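Local structure of DNA-damage inducible protein DDI1-like protein (Leishmania major, 5YQ8) at residues M5-C10 with K18-S23; P9-Q14 with P68-G73; N13-K18 with A35-L40; R42-R47 with G62-T67; I76-Y81 with L94-R99. The protein is an aspartic endopeptidase of the DDI1 family, whose retroviral protease-like domain, the part described here, pairs with a second copy of itself. All blocks are in the same frame, centred on the assembly; numbering follows the deposited sequence.

Contact 1: M5-C10 with K18-S23; sequences MLYVPC and KAFVDS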
# COMPACT_ATOMS: atom_id res chain seq x y z
N MET A 5 5.85 -1.24 9.07
CA MET A 5 4.69 -0.97 8.15
C MET A 5 3.97 0.23 8.66
O MET A 5 4.18 0.58 9.80
CB MET A 5 3.73 -2.17 8.07
CG MET A 5 4.41 -3.48 7.82
SD MET A 5 4.94 -3.78 6.13
CE MET A 5 6.59 -3.23 6.21
N LEU A 6 3.12 0.87 7.86
CA LEU A 6 2.52 2.19 8.20
C LEU A 6 1.19 2.00 8.92
O LEU A 6 0.26 1.47 8.35
CB LEU A 6 2.26 3.05 6.95
CG LEU A 6 3.46 3.30 6.06
CD1 LEU A 6 3.12 4.30 4.93
CD2 LEU A 6 4.65 3.82 6.92
N TYR A 7 1.14 2.43 10.18
CA TYR A 7 -0.10 2.53 10.95
C TYR A 7 -0.28 3.93 11.52
O TYR A 7 0.67 4.57 11.88
CB TYR A 7 -0.12 1.53 12.08
CG TYR A 7 -0.23 0.10 11.64
CD1 TYR A 7 0.89 -0.62 11.16
CD2 TYR A 7 -1.43 -0.58 11.78
CE1 TYR A 7 0.76 -1.92 10.76
CE2 TYR A 7 -1.55 -1.91 11.40
CZ TYR A 7 -0.48 -2.56 10.87
OH TYR A 7 -0.69 -3.83 10.56
N VAL A 8 -1.49 4.42 11.53
CA VAL A 8 -1.87 5.59 12.26
C VAL A 8 -2.91 5.28 13.32
O VAL A 8 -3.77 4.40 13.13
CB VAL A 8 -2.36 6.66 11.33
CG1 VAL A 8 -1.21 7.19 10.49
CG2 VAL A 8 -3.55 6.18 10.47
N PRO A 9 -2.84 6.01 14.45
CA PRO A 9 -3.95 5.89 15.41
C PRO A 9 -5.14 6.79 15.04
O PRO A 9 -5.01 7.72 14.28
CB PRO A 9 -3.32 6.32 16.71
CG PRO A 9 -2.28 7.39 16.23
CD PRO A 9 -1.79 6.93 14.91
N CYS A 10 -6.31 6.45 15.55
CA CYS A 10 -7.52 7.22 15.40
C CYS A 10 -8.57 6.70 16.38
O CYS A 10 -8.38 5.70 17.03
CB CYS A 10 -8.08 7.07 13.97
SG CYS A 10 -8.52 5.39 13.40
N LYS A 18 -6.01 1.48 15.83
CA LYS A 18 -4.94 1.71 14.91
C LYS A 18 -5.29 1.20 13.50
O LYS A 18 -5.93 0.16 13.36
CB LYS A 18 -3.63 1.12 15.39
CG LYS A 18 -3.44 -0.38 15.26
CD LYS A 18 -1.96 -0.71 15.25
CE LYS A 18 -1.79 -2.21 15.31
NZ LYS A 18 -2.39 -2.84 16.54
N ALA A 19 -4.89 1.97 12.49
CA ALA A 19 -5.33 1.76 11.11
C ALA A 19 -4.11 1.59 10.22
O ALA A 19 -3.23 2.42 10.22
CB ALA A 19 -6.15 2.97 10.62
N PHE A 20 -4.10 0.51 9.45
CA PHE A 20 -3.06 0.25 8.43
C PHE A 20 -3.27 1.03 7.14
O PHE A 20 -4.38 1.03 6.63
CB PHE A 20 -3.10 -1.21 8.10
CG PHE A 20 -2.00 -1.69 7.19
CD1 PHE A 20 -0.69 -1.72 7.63
CD2 PHE A 20 -2.29 -2.18 5.89
CE1 PHE A 20 0.31 -2.25 6.82
CE2 PHE A 20 -1.28 -2.65 5.08
CZ PHE A 20 0.02 -2.66 5.53
N VAL A 21 -2.23 1.70 6.67
CA VAL A 21 -2.31 2.60 5.52
C VAL A 21 -1.71 1.91 4.30
O VAL A 21 -0.46 1.87 4.18
CB VAL A 21 -1.58 3.92 5.78
CG1 VAL A 21 -1.56 4.78 4.51
CG2 VAL A 21 -2.17 4.68 6.98
N ASP A 22 -2.56 1.41 3.42
CA ASP A 22 -2.20 0.44 2.35
C ASP A 22 -2.55 0.98 1.00
O ASP A 22 -3.69 0.93 0.62
CB ASP A 22 -2.97 -0.87 2.57
CG ASP A 22 -2.51 -2.02 1.72
OD1 ASP A 22 -1.70 -1.82 0.79
OD2 ASP A 22 -3.03 -3.15 1.98
N SER A 23 -1.60 1.54 0.29
CA SER A 23 -1.87 2.19 -1.00
C SER A 23 -2.13 1.21 -2.10
O SER A 23 -2.73 1.55 -3.09
CB SER A 23 -0.72 3.16 -1.38
OG SER A 23 0.39 2.50 -2.01
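Strands 7-10 and 18-21 run antiparallel, their N-to-C directions 146° apart and their axes 4.5 Å apart at closest approach, as two arms of a beta hairpin. In the retropepsin fold this hairpin leads into the Asp-Ser-Gly motif that begins with Asp22, probably the catalytic aspartate, as in its close relatives. Val8 and Ala19 form a hydrogen-bonded pair: Ala19 N gives to Val8 O at 2.8 Å, and Val8 N to Ala19 O at 3.0 Å. A third bond, Val21 N to Leu6 O, is nearly straight at 169° and carries the pairing up to the residue before Asp22. On the face with Tyr7, Phe20 and Lys18 the packing is aromatic and aliphatic. The Tyr7 and Phe20 rings meet obliquely, planes at 55°, with Phe20 CD1 lying over one face of the tyrosine near its rim. The Lys18 chain passes beside the ring, CD 3.5 Å from Tyr7 CD2, before NZ bonds to Leu126 O. The other face carries Val8 and Ala19, which also meet Ile92. Met5 CB meets the edge of the Phe20 ring in its plane, 3.6 Å from Phe20 CE1.

Contact 2: P9-Q14 with P68-G73; sequences PCTINQ and PVNLAG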
# COMPACT_ATOMS: atom_id res chain seq x y z
N PRO A 9 -2.84 6.01 14.45
CA PRO A 9 -3.95 5.89 15.41
C PRO A 9 -5.14 6.79 15.04
O PRO A 9 -5.01 7.72 14.28
CB PRO A 9 -3.32 6.32 16.71
CG PRO A 9 -2.28 7.39 16.23
CD PRO A 9 -1.79 6.93 14.91
N CYS A 10 -6.31 6.45 15.55
CA CYS A 10 -7.52 7.22 15.40
C CYS A 10 -8.57 6.70 16.38
O CYS A 10 -8.38 5.70 17.03
CB CYS A 10 -8.08 7.07 13.97
SG CYS A 10 -8.52 5.39 13.40
N THR A 11 -9.74 7.35 16.41
CA THR A 11 -10.84 6.92 17.30
C THR A 11 -12.17 6.86 16.52
O THR A 11 -12.47 7.75 15.75
CB THR A 11 -11.02 7.89 18.51
OG1 THR A 11 -11.36 9.22 18.06
CG2 THR A 11 -9.79 7.97 19.32
N ILE A 12 -12.99 5.86 16.79
CA ILE A 12 -14.33 5.76 16.29
C ILE A 12 -15.24 5.58 17.49
O ILE A 12 -15.13 4.57 18.22
CB ILE A 12 -14.47 4.54 15.39
CG1 ILE A 12 -13.43 4.62 14.26
CG2 ILE A 12 -15.89 4.45 14.82
CD1 ILE A 12 -13.50 3.58 13.15
N ASN A 13 -16.16 6.53 17.68
CA ASN A 13 -17.04 6.60 18.85
C ASN A 13 -16.20 6.49 20.10
O ASN A 13 -16.35 5.48 20.82
CB ASN A 13 -18.04 5.46 18.89
CG ASN A 13 -18.82 5.38 17.68
OD1 ASN A 13 -19.46 6.34 17.27
ND2 ASN A 13 -18.83 4.22 17.11
N GLN A 14 -15.27 7.41 20.31
CA GLN A 14 -14.47 7.47 21.55
C GLN A 14 -13.42 6.35 21.74
O GLN A 14 -12.61 6.49 22.65
CB GLN A 14 -15.44 7.46 22.80
CG GLN A 14 -16.51 8.51 22.87
CD GLN A 14 -15.91 9.86 23.10
OE1 GLN A 14 -14.78 9.98 23.58
NE2 GLN A 14 -16.62 10.89 22.69
N PRO A 68 -18.34 8.13 11.36
CA PRO A 68 -17.28 9.10 11.69
C PRO A 68 -16.03 8.49 12.36
O PRO A 68 -16.11 7.68 13.25
CB PRO A 68 -17.99 10.09 12.62
CG PRO A 68 -19.45 9.73 12.52
CD PRO A 68 -19.51 8.29 12.22
N VAL A 69 -14.88 8.87 11.84
CA VAL A 69 -13.57 8.48 12.34
C VAL A 69 -12.72 9.72 12.57
O VAL A 69 -12.52 10.54 11.67
CB VAL A 69 -12.91 7.60 11.30
CG1 VAL A 69 -11.61 7.06 11.82
CG2 VAL A 69 -13.78 6.44 10.93
N ASN A 70 -12.20 9.85 13.79
CA ASN A 70 -11.47 11.02 14.20
C ASN A 70 -10.01 10.81 13.88
O ASN A 70 -9.22 10.22 14.65
CB ASN A 70 -11.68 11.32 15.69
CG ASN A 70 -10.83 12.49 16.17
OD1 ASN A 70 -9.61 12.33 16.36
ND2 ASN A 70 -11.44 13.69 16.24
N LEU A 71 -9.63 11.29 12.70
CA LEU A 71 -8.28 11.07 12.18
C LEU A 71 -7.68 12.45 11.99
O LEU A 71 -8.32 13.37 11.41
CB LEU A 71 -8.34 10.25 10.89
CG LEU A 71 -6.98 9.93 10.28
CD1 LEU A 71 -6.03 9.28 11.27
CD2 LEU A 71 -7.10 9.02 9.08
N ALA A 72 -6.47 12.61 12.52
CA ALA A 72 -5.73 13.89 12.50
C ALA A 72 -6.44 14.94 13.24
O ALA A 72 -6.38 16.11 12.82
CB ALA A 72 -5.41 14.35 11.05
N GLY A 73 -7.10 14.56 14.34
CA GLY A 73 -8.00 15.47 15.06
C GLY A 73 -9.22 16.04 14.29
O GLY A 73 -9.87 16.99 14.73
O HOH W 1 -15.82 8.92 15.70
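A water held at 2.8 Å by Pro68 O, to which it donates, also accepts from Asn13 N at 3.1 Å, and so bridges the two strands just where their direct pairing gives out. Inward from it, Asn70 N donates to Thr11 O at 2.9 Å with an almost linear angle of 176°. The return bond, Thr11 N to Asn70 O, is weak at 3.4 Å. These two bonds make Thr11 and Asn70 a single antiparallel hydrogen-bonded pair, the strand directions being 150° apart. The pair links strand 7-12 to strand 62-71, the two outermost strands in the mixed sheet, and so brings its margins together in the manner of the closed, barrel-like retropepsin core. On one side Thr11 and Asn70 lie side by side and point the same way; Thr11 OG1, set between the backbone N and the carbonyl carbon (chi1 62°), rests 3.2 Å from Asn70 CB. The opposite side is apolar. Ile12 and Val69 cross at a slant, Ile12 CD1 3.6 Å from Val69 CG2, while Cys10 SG approaches the valine's other branch, CG1. Leu71 CD1 reaches back to Cys10 CB and, at 3.5 Å, to Pro9 O. With one strong bond, one weak one and a water link, the chemistry implies a seam whose cohesion owes much to its buried cysteine, isoleucine, valine and leucine.

Contact 3: N13-K18 with A35-L40; sequences NQVLVK and AERCGL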
# COMPACT_ATOMS: atom_id res chain seq x y z
N ASN A 13 -16.16 6.53 17.68
CA ASN A 13 -17.04 6.60 18.85
C ASN A 13 -16.20 6.49 20.10
O ASN A 13 -16.35 5.48 20.82
CB ASN A 13 -18.04 5.46 18.89
CG ASN A 13 -18.82 5.38 17.68
OD1 ASN A 13 -19.46 6.34 17.27
ND2 ASN A 13 -18.83 4.22 17.11
N GLN A 14 -15.27 7.41 20.31
CA GLN A 14 -14.47 7.47 21.55
C GLN A 14 -13.42 6.35 21.74
O GLN A 14 -12.61 6.49 22.65
CB GLN A 14 -15.44 7.46 22.80
CG GLN A 14 -16.51 8.51 22.87
CD GLN A 14 -15.91 9.86 23.10
OE1 GLN A 14 -14.78 9.98 23.58
NE2 GLN A 14 -16.62 10.89 22.69
N VAL A 15 -13.46 5.27 20.95
CA VAL A 15 -12.68 4.08 21.12
C VAL A 15 -11.43 4.15 20.26
O VAL A 15 -11.47 4.44 19.09
CB VAL A 15 -13.48 2.84 20.69
CG1 VAL A 15 -12.62 1.53 20.83
CG2 VAL A 15 -14.78 2.74 21.49
N LEU A 16 -10.33 3.84 20.88
CA LEU A 16 -9.03 3.95 20.20
C LEU A 16 -8.72 2.79 19.27
O LEU A 16 -8.83 1.63 19.69
CB LEU A 16 -7.92 4.09 21.21
CG LEU A 16 -6.53 4.38 20.69
CD1 LEU A 16 -6.57 5.61 19.84
CD2 LEU A 16 -5.56 4.58 21.85
N VAL A 17 -8.34 3.10 18.01
CA VAL A 17 -8.02 2.07 17.04
C VAL A 17 -6.83 2.46 16.20
O VAL A 17 -6.62 3.68 15.94
CB VAL A 17 -9.24 1.76 16.15
CG1 VAL A 17 -10.32 0.96 16.90
CG2 VAL A 17 -9.89 3.02 15.68
N LYS A 18 -6.01 1.48 15.83
CA LYS A 18 -4.94 1.71 14.91
C LYS A 18 -5.29 1.20 13.50
O LYS A 18 -5.93 0.16 13.36
CB LYS A 18 -3.63 1.12 15.39
CG LYS A 18 -3.44 -0.38 15.26
CD LYS A 18 -1.96 -0.71 15.25
CE LYS A 18 -1.79 -2.21 15.31
NZ LYS A 18 -2.39 -2.84 16.54
N ALA A 35 -15.51 -3.32 14.86
CA ALA A 35 -16.80 -2.66 14.72
C ALA A 35 -17.69 -3.03 15.90
O ALA A 35 -18.42 -2.20 16.39
CB ALA A 35 -17.43 -3.03 13.39
N GLU A 36 -17.65 -4.28 16.33
CA GLU A 36 -18.29 -4.64 17.60
C GLU A 36 -17.70 -3.83 18.76
O GLU A 36 -18.39 -3.30 19.66
CB GLU A 36 -18.16 -6.15 17.87
CG GLU A 36 -19.21 -7.03 17.16
CD GLU A 36 -18.99 -8.55 17.30
OE1 GLU A 36 -17.84 -9.02 17.17
OE2 GLU A 36 -19.96 -9.28 17.56
N ARG A 37 -16.39 -3.68 18.76
CA ARG A 37 -15.74 -2.92 19.84
C ARG A 37 -16.04 -1.42 19.79
O ARG A 37 -15.96 -0.75 20.79
CB ARG A 37 -14.24 -3.21 19.81
CG ARG A 37 -13.38 -2.54 20.87
CD ARG A 37 -12.00 -3.22 20.87
NE ARG A 37 -11.33 -3.18 19.57
CZ ARG A 37 -10.64 -2.14 19.09
NH1 ARG A 37 -10.42 -1.03 19.79
NH2 ARG A 37 -10.13 -2.24 17.90
N CYS A 38 -16.40 -0.93 18.61
CA CYS A 38 -16.74 0.45 18.37
C CYS A 38 -18.27 0.66 18.30
O CYS A 38 -18.74 1.76 18.06
CB CYS A 38 -16.08 0.91 17.03
SG CYS A 38 -14.25 1.02 17.14
N GLY A 39 -19.04 -0.40 18.49
CA GLY A 39 -20.49 -0.29 18.51
C GLY A 39 -21.10 -0.00 17.13
O GLY A 39 -22.06 0.72 17.05
N LEU A 40 -20.56 -0.60 16.07
CA LEU A 40 -20.91 -0.31 14.68
C LEU A 40 -21.69 -1.41 13.98
O LEU A 40 -21.95 -1.31 12.78
CB LEU A 40 -19.61 -0.08 13.88
CG LEU A 40 -18.66 0.99 14.35
CD1 LEU A 40 -17.47 1.04 13.44
CD2 LEU A 40 -19.40 2.33 14.36
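This is a strand-to-helix-end contact on the flank of the sheet: the start of strand 15-21 and the turn before it lie against the C-terminal end of helix 32-37. Two side-chain-to-backbone hydrogen bonds hold it, one running each way. From the turn, Asn13 ND2 donates to Cys38 O at 2.6 Å, a short bond that is bent to 132° at the hydrogen; the acceptor is tilted 25° out of the asparagine amide plane, although the nitrogen lies in the plane of the carbonyl it meets. From the helix, Arg37 NH1 reaches Leu16 O at 3.1 Å, and that oxygen sits at the edge of the guanidinium, in its plane. The arginine chain leaves the helix with CG opposite the backbone N (chi1 -179°) and turns at chi3, which brings the guanidinium past Val17, with Arg37 NH2 3.4 Å from Val17 CG1. NH2 also forms a salt bridge with Asp89. The helix ends in a Schellman motif: Gly39, with positive phi, donates from N to Glu36 O, and Leu40 N donates to Ala35 O at 2.7 Å. That reversal presents Cys38 O to Asn13 and places Leu40 CD2 3.4 Å from Asn13 ND2. Between the two polar links lies Cys38 SG, 3.9 Å from Val17 CG1 and 4.1 Å from Val15 CB, with Ile12 of the neighbouring strand also against this cysteine.

Contact 4: R42-R47 with G62-T67; sequences RLVDVR and GRIHMT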
# COMPACT_ATOMS: atom_id res chain seq x y z
N ARG A 42 -24.86 -2.22 14.39
CA ARG A 42 -26.16 -1.71 14.02
C ARG A 42 -26.12 -0.93 12.67
O ARG A 42 -27.12 -0.82 11.97
CB ARG A 42 -26.68 -0.82 15.13
CG ARG A 42 -28.15 -0.53 15.01
CD ARG A 42 -28.48 0.82 14.44
NE ARG A 42 -27.82 1.96 15.08
CZ ARG A 42 -27.86 3.18 14.56
NH1 ARG A 42 -28.51 3.39 13.40
NH2 ARG A 42 -27.25 4.21 15.19
N LEU A 43 -24.96 -0.36 12.36
CA LEU A 43 -24.72 0.36 11.11
C LEU A 43 -24.34 -0.55 9.94
O LEU A 43 -24.30 -0.07 8.80
CB LEU A 43 -23.61 1.40 11.34
CG LEU A 43 -23.94 2.61 12.22
CD1 LEU A 43 -22.77 3.58 12.24
CD2 LEU A 43 -25.18 3.30 11.66
N VAL A 44 -24.04 -1.82 10.21
CA VAL A 44 -23.60 -2.71 9.17
C VAL A 44 -24.78 -3.10 8.30
O VAL A 44 -25.69 -3.80 8.76
CB VAL A 44 -22.88 -3.95 9.73
CG1 VAL A 44 -22.54 -4.94 8.60
CG2 VAL A 44 -21.62 -3.48 10.46
N ASP A 45 -24.77 -2.65 7.03
CA ASP A 45 -25.79 -3.02 6.09
C ASP A 45 -25.46 -4.41 5.61
O ASP A 45 -24.40 -4.63 5.07
CB ASP A 45 -25.86 -2.02 4.93
CG ASP A 45 -26.83 -2.46 3.81
OD1 ASP A 45 -27.49 -3.52 3.95
OD2 ASP A 45 -26.88 -1.76 2.76
N VAL A 46 -26.39 -5.34 5.74
CA VAL A 46 -26.08 -6.77 5.50
C VAL A 46 -26.64 -7.21 4.16
O VAL A 46 -26.88 -8.37 3.96
CB VAL A 46 -26.66 -7.70 6.60
CG1 VAL A 46 -25.90 -7.59 7.90
CG2 VAL A 46 -28.12 -7.34 6.85
N ARG A 47 -26.84 -6.28 3.22
CA ARG A 47 -27.42 -6.63 1.92
C ARG A 47 -26.41 -7.19 0.97
O ARG A 47 -26.75 -7.84 0.02
CB ARG A 47 -28.12 -5.43 1.30
CG ARG A 47 -29.38 -5.02 2.05
CD ARG A 47 -30.08 -3.92 1.29
NE ARG A 47 -29.27 -2.72 1.20
CZ ARG A 47 -29.60 -1.62 0.52
NH1 ARG A 47 -30.74 -1.54 -0.19
NH2 ARG A 47 -28.75 -0.58 0.52
N GLY A 62 -20.61 -7.25 5.72
CA GLY A 62 -21.43 -6.14 5.25
C GLY A 62 -20.53 -4.97 4.91
O GLY A 62 -19.30 -5.14 4.80
N ARG A 63 -21.16 -3.80 4.71
CA ARG A 63 -20.46 -2.58 4.42
C ARG A 63 -20.98 -1.45 5.27
O ARG A 63 -22.18 -1.30 5.35
CB ARG A 63 -20.63 -2.23 2.96
CG ARG A 63 -19.73 -1.09 2.46
CD ARG A 63 -19.97 -0.78 0.99
NE ARG A 63 -18.99 0.17 0.48
CZ ARG A 63 -19.14 1.50 0.37
NH1 ARG A 63 -20.28 2.13 0.69
NH2 ARG A 63 -18.12 2.24 -0.09
N ILE A 64 -20.10 -0.64 5.87
CA ILE A 64 -20.51 0.49 6.71
C ILE A 64 -20.38 1.68 5.78
O ILE A 64 -19.28 2.04 5.32
CB ILE A 64 -19.63 0.59 7.94
CG1 ILE A 64 -20.12 -0.37 9.01
CG2 ILE A 64 -19.67 1.96 8.57
CD1 ILE A 64 -19.31 -0.45 10.29
N HIS A 65 -21.49 2.30 5.44
CA HIS A 65 -21.47 3.31 4.34
C HIS A 65 -20.95 4.65 4.79
O HIS A 65 -20.45 5.43 4.01
CB HIS A 65 -22.86 3.45 3.70
CG HIS A 65 -23.40 2.17 3.19
ND1 HIS A 65 -22.73 1.40 2.27
CD2 HIS A 65 -24.54 1.51 3.48
CE1 HIS A 65 -23.47 0.34 1.98
NE2 HIS A 65 -24.56 0.37 2.72
N MET A 66 -21.09 4.91 6.08
CA MET A 66 -20.61 6.14 6.70
C MET A 66 -20.56 5.95 8.19
O MET A 66 -21.55 5.59 8.79
CB MET A 66 -21.47 7.36 6.39
CG MET A 66 -20.87 8.66 6.91
SD MET A 66 -21.41 8.96 8.57
CE MET A 66 -20.74 10.54 8.91
N THR A 67 -19.35 6.09 8.74
CA THR A 67 -19.13 6.20 10.15
C THR A 67 -18.11 7.30 10.37
O THR A 67 -17.09 7.37 9.68
CB THR A 67 -18.63 4.88 10.78
OG1 THR A 67 -18.41 5.04 12.21
CG2 THR A 67 -17.37 4.40 10.15
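One carboxylate oxygen, Asp45 OD2, accepts from three nitrogens of two residues, a striking concentration for a partly exposed loop. His65 NE2 donates across the contact at 3.1 Å, with an angle of 178°; the acceptor lies in the imidazole plane and offers its anti lone pair. On the syn side Arg47 approaches side-on within the loop, its NE at 3.0 Å and its NH2 also bonded to OD2, completing a salt bridge. The other oxygen, OD1, takes the backbone N of Arg47 from above the carboxylate plane, closing an Asx turn. His65 ND1 accepts from Arg63 NH1 at 3.0 Å, so both nitrogens of the imidazole are engaged and its rotation is fixed. The backbones are joined more loosely: Asp45 and Arg63 form a single antiparallel bridge whose two bonds, Asp45 N to Arg63 O and Arg63 N to Asp45 O, are both weak. Beside it Val44 divides its branches, CG2 packing 3.7 Å from Ile64 CG1 and CG1 lying 3.7 Å from Gly62 CA. The contact ties the loop after helix 32-37 to the start of strand 62-71, and so joins the ends of the long segment between Arg47 and Gly62, probably the flap by its place in the retropepsin fold. The chemistry implies a charged Asp45 carboxylate, probably favoured by its arginine and histidine donors, while the Arg63 bond to ND1 suggests a neutral imidazole.

Contact 5: I76-Y81 with L94-R99; sequences IPFAFY and LDQLKR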
# COMPACT_ATOMS: atom_id res chain seq x y z
N ILE A 76 -13.71 12.54 10.10
CA ILE A 76 -13.64 12.17 8.69
C ILE A 76 -14.59 11.00 8.38
O ILE A 76 -14.53 9.96 9.01
CB ILE A 76 -12.20 11.76 8.34
CG1 ILE A 76 -11.38 12.99 8.33
CG2 ILE A 76 -12.13 11.12 6.94
CD1 ILE A 76 -10.05 12.75 8.93
N PRO A 77 -15.48 11.15 7.39
CA PRO A 77 -16.43 10.11 7.12
C PRO A 77 -15.76 8.99 6.34
O PRO A 77 -15.27 9.25 5.22
CB PRO A 77 -17.50 10.82 6.27
CG PRO A 77 -16.80 11.94 5.64
CD PRO A 77 -15.72 12.34 6.56
N PHE A 78 -15.75 7.77 6.93
CA PHE A 78 -15.28 6.56 6.30
C PHE A 78 -16.40 5.65 5.86
O PHE A 78 -17.45 5.60 6.44
CB PHE A 78 -14.38 5.79 7.25
CG PHE A 78 -12.92 6.21 7.14
CD1 PHE A 78 -12.52 7.51 7.53
CD2 PHE A 78 -11.97 5.35 6.60
CE1 PHE A 78 -11.23 7.92 7.39
CE2 PHE A 78 -10.65 5.77 6.47
CZ PHE A 78 -10.29 7.04 6.87
N ALA A 79 -16.12 4.87 4.82
CA ALA A 79 -16.95 3.73 4.39
C ALA A 79 -16.00 2.57 4.20
O ALA A 79 -14.89 2.74 3.62
CB ALA A 79 -17.64 3.99 3.08
N PHE A 80 -16.41 1.43 4.74
CA PHE A 80 -15.62 0.23 4.62
C PHE A 80 -16.40 -1.05 4.78
O PHE A 80 -17.53 -1.02 5.24
CB PHE A 80 -14.53 0.24 5.65
CG PHE A 80 -14.98 0.66 6.98
CD1 PHE A 80 -15.78 -0.14 7.72
CD2 PHE A 80 -14.59 1.89 7.45
CE1 PHE A 80 -16.20 0.30 8.94
CE2 PHE A 80 -15.02 2.35 8.62
CZ PHE A 80 -15.81 1.55 9.38
N TYR A 81 -15.85 -2.14 4.28
CA TYR A 81 -16.44 -3.44 4.47
C TYR A 81 -16.11 -3.97 5.84
O TYR A 81 -15.14 -3.60 6.44
CB TYR A 81 -15.93 -4.39 3.40
CG TYR A 81 -16.34 -4.01 2.01
CD1 TYR A 81 -17.69 -4.01 1.65
CD2 TYR A 81 -15.41 -3.68 1.05
CE1 TYR A 81 -18.11 -3.69 0.37
CE2 TYR A 81 -15.83 -3.41 -0.26
CZ TYR A 81 -17.19 -3.39 -0.57
OH TYR A 81 -17.72 -3.06 -1.80
N LEU A 94 -6.88 2.64 -0.64
CA LEU A 94 -6.82 3.66 -1.68
C LEU A 94 -8.15 4.39 -1.94
O LEU A 94 -8.14 5.50 -2.34
CB LEU A 94 -6.29 2.98 -2.96
CG LEU A 94 -5.60 3.87 -3.99
CD1 LEU A 94 -4.50 4.66 -3.32
CD2 LEU A 94 -5.09 3.03 -5.14
N ASP A 95 -9.30 3.79 -1.71
CA ASP A 95 -10.54 4.55 -1.73
C ASP A 95 -10.56 5.78 -0.80
O ASP A 95 -10.89 6.91 -1.21
CB ASP A 95 -11.72 3.63 -1.38
CG ASP A 95 -11.36 2.51 -0.36
OD1 ASP A 95 -10.12 2.23 -0.15
OD2 ASP A 95 -12.31 1.87 0.14
N GLN A 96 -10.27 5.57 0.48
CA GLN A 96 -10.32 6.66 1.47
C GLN A 96 -9.09 7.56 1.40
O GLN A 96 -9.17 8.73 1.59
CB GLN A 96 -10.49 6.09 2.90
CG GLN A 96 -11.80 5.32 3.12
CD GLN A 96 -13.00 6.19 3.09
OE1 GLN A 96 -12.94 7.33 3.54
NE2 GLN A 96 -14.11 5.67 2.58
N LEU A 97 -7.92 7.01 1.08
CA LEU A 97 -6.74 7.84 0.77
C LEU A 97 -7.02 8.82 -0.35
O LEU A 97 -6.63 9.98 -0.25
CB LEU A 97 -5.56 6.97 0.40
CG LEU A 97 -4.80 6.28 1.55
CD1 LEU A 97 -3.76 5.34 1.05
CD2 LEU A 97 -4.18 7.33 2.46
N LYS A 98 -7.70 8.37 -1.38
CA LYS A 98 -8.19 9.22 -2.45
C LYS A 98 -9.42 10.04 -2.13
O LYS A 98 -9.47 11.20 -2.42
CB LYS A 98 -8.44 8.39 -3.72
CG LYS A 98 -7.19 7.80 -4.33
CD LYS A 98 -7.46 7.62 -5.82
CE LYS A 98 -6.23 7.74 -6.64
NZ LYS A 98 -6.57 7.17 -7.94
N ARG A 99 -10.38 9.49 -1.45
CA ARG A 99 -11.58 10.26 -1.12
C ARG A 99 -11.31 11.52 -0.29
O ARG A 99 -11.95 12.55 -0.43
CB ARG A 99 -12.55 9.31 -0.38
CG ARG A 99 -13.63 9.99 0.42
CD ARG A 99 -14.56 10.75 -0.52
NE ARG A 99 -15.47 11.44 0.35
CZ ARG A 99 -15.28 12.64 0.85
NH1 ARG A 99 -14.21 13.36 0.55
NH2 ARG A 99 -16.15 13.12 1.72
O HOH W 2 -16.50 7.70 3.49
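Van der Waals packing comes chiefly from Gln96 crossing Phe78. The aliphatic part of the glutamine passes obliquely over the ring, CG 3.5 Å from Phe78 CD2 and CB 3.6 Å from Phe78 CE2. Its chain bends at chi2, which folds the amide back over one ring face, the two planes 27° apart and Gln96 OE1 above the ring centre. Farther along, Pro77 CG lies 4.1 Å from Arg99 NH2, the proline and arginine side chains crossing at about a right angle. These contacts set helix 94-99 against strand 76-81, nearly antiparallel at 161° with the axes 9.2 Å apart. The helix follows inner strand 90-92, as the C-terminal helix of retropepsins follows its strand, and here it also faces the partner chain, where Lys98 NZ bonds to Thr4 O of the second subunit. Among polar contacts, Gln96 NE2 gives a weak bond to Ala79 O at 3.2 Å, strongly bent at 122°. A water adds a second route between the segments, donating to Pro77 O at 2.6 Å and accepting from Gln96 NE2 at 3.3 Å. The other end of the amide, OE1, is weakly bonded by His100 NE2, while Asp95 OD2 accepts from Ser28 N.

Overall arrangement
All five contacts belong to one aspartyl protease domain and reach the same six-stranded mixed sheet. Contacts 1, 2 and 3 have their first segments in the hairpin of strands 7-12 and 15-21, with contacts 1 and 3 interleaved along the chain; contact 1 shares Pro9 and Cys10 with contact 2, whose centre lies about 9 Å from that of contact 3. Contact 4 falls within the span bridged by contact 2, both using strand 62-71, while contact 5 follows later on strand 74-83, bonded to 62-71. Contacts 1 and 4, centres about 21 Å apart, do not touch. Contacts 1 and 5 both reach the second subunit; contact 1 holds Asp22, and the Asp95 side chain in contact 5 is about 8 Å from that of Asp22.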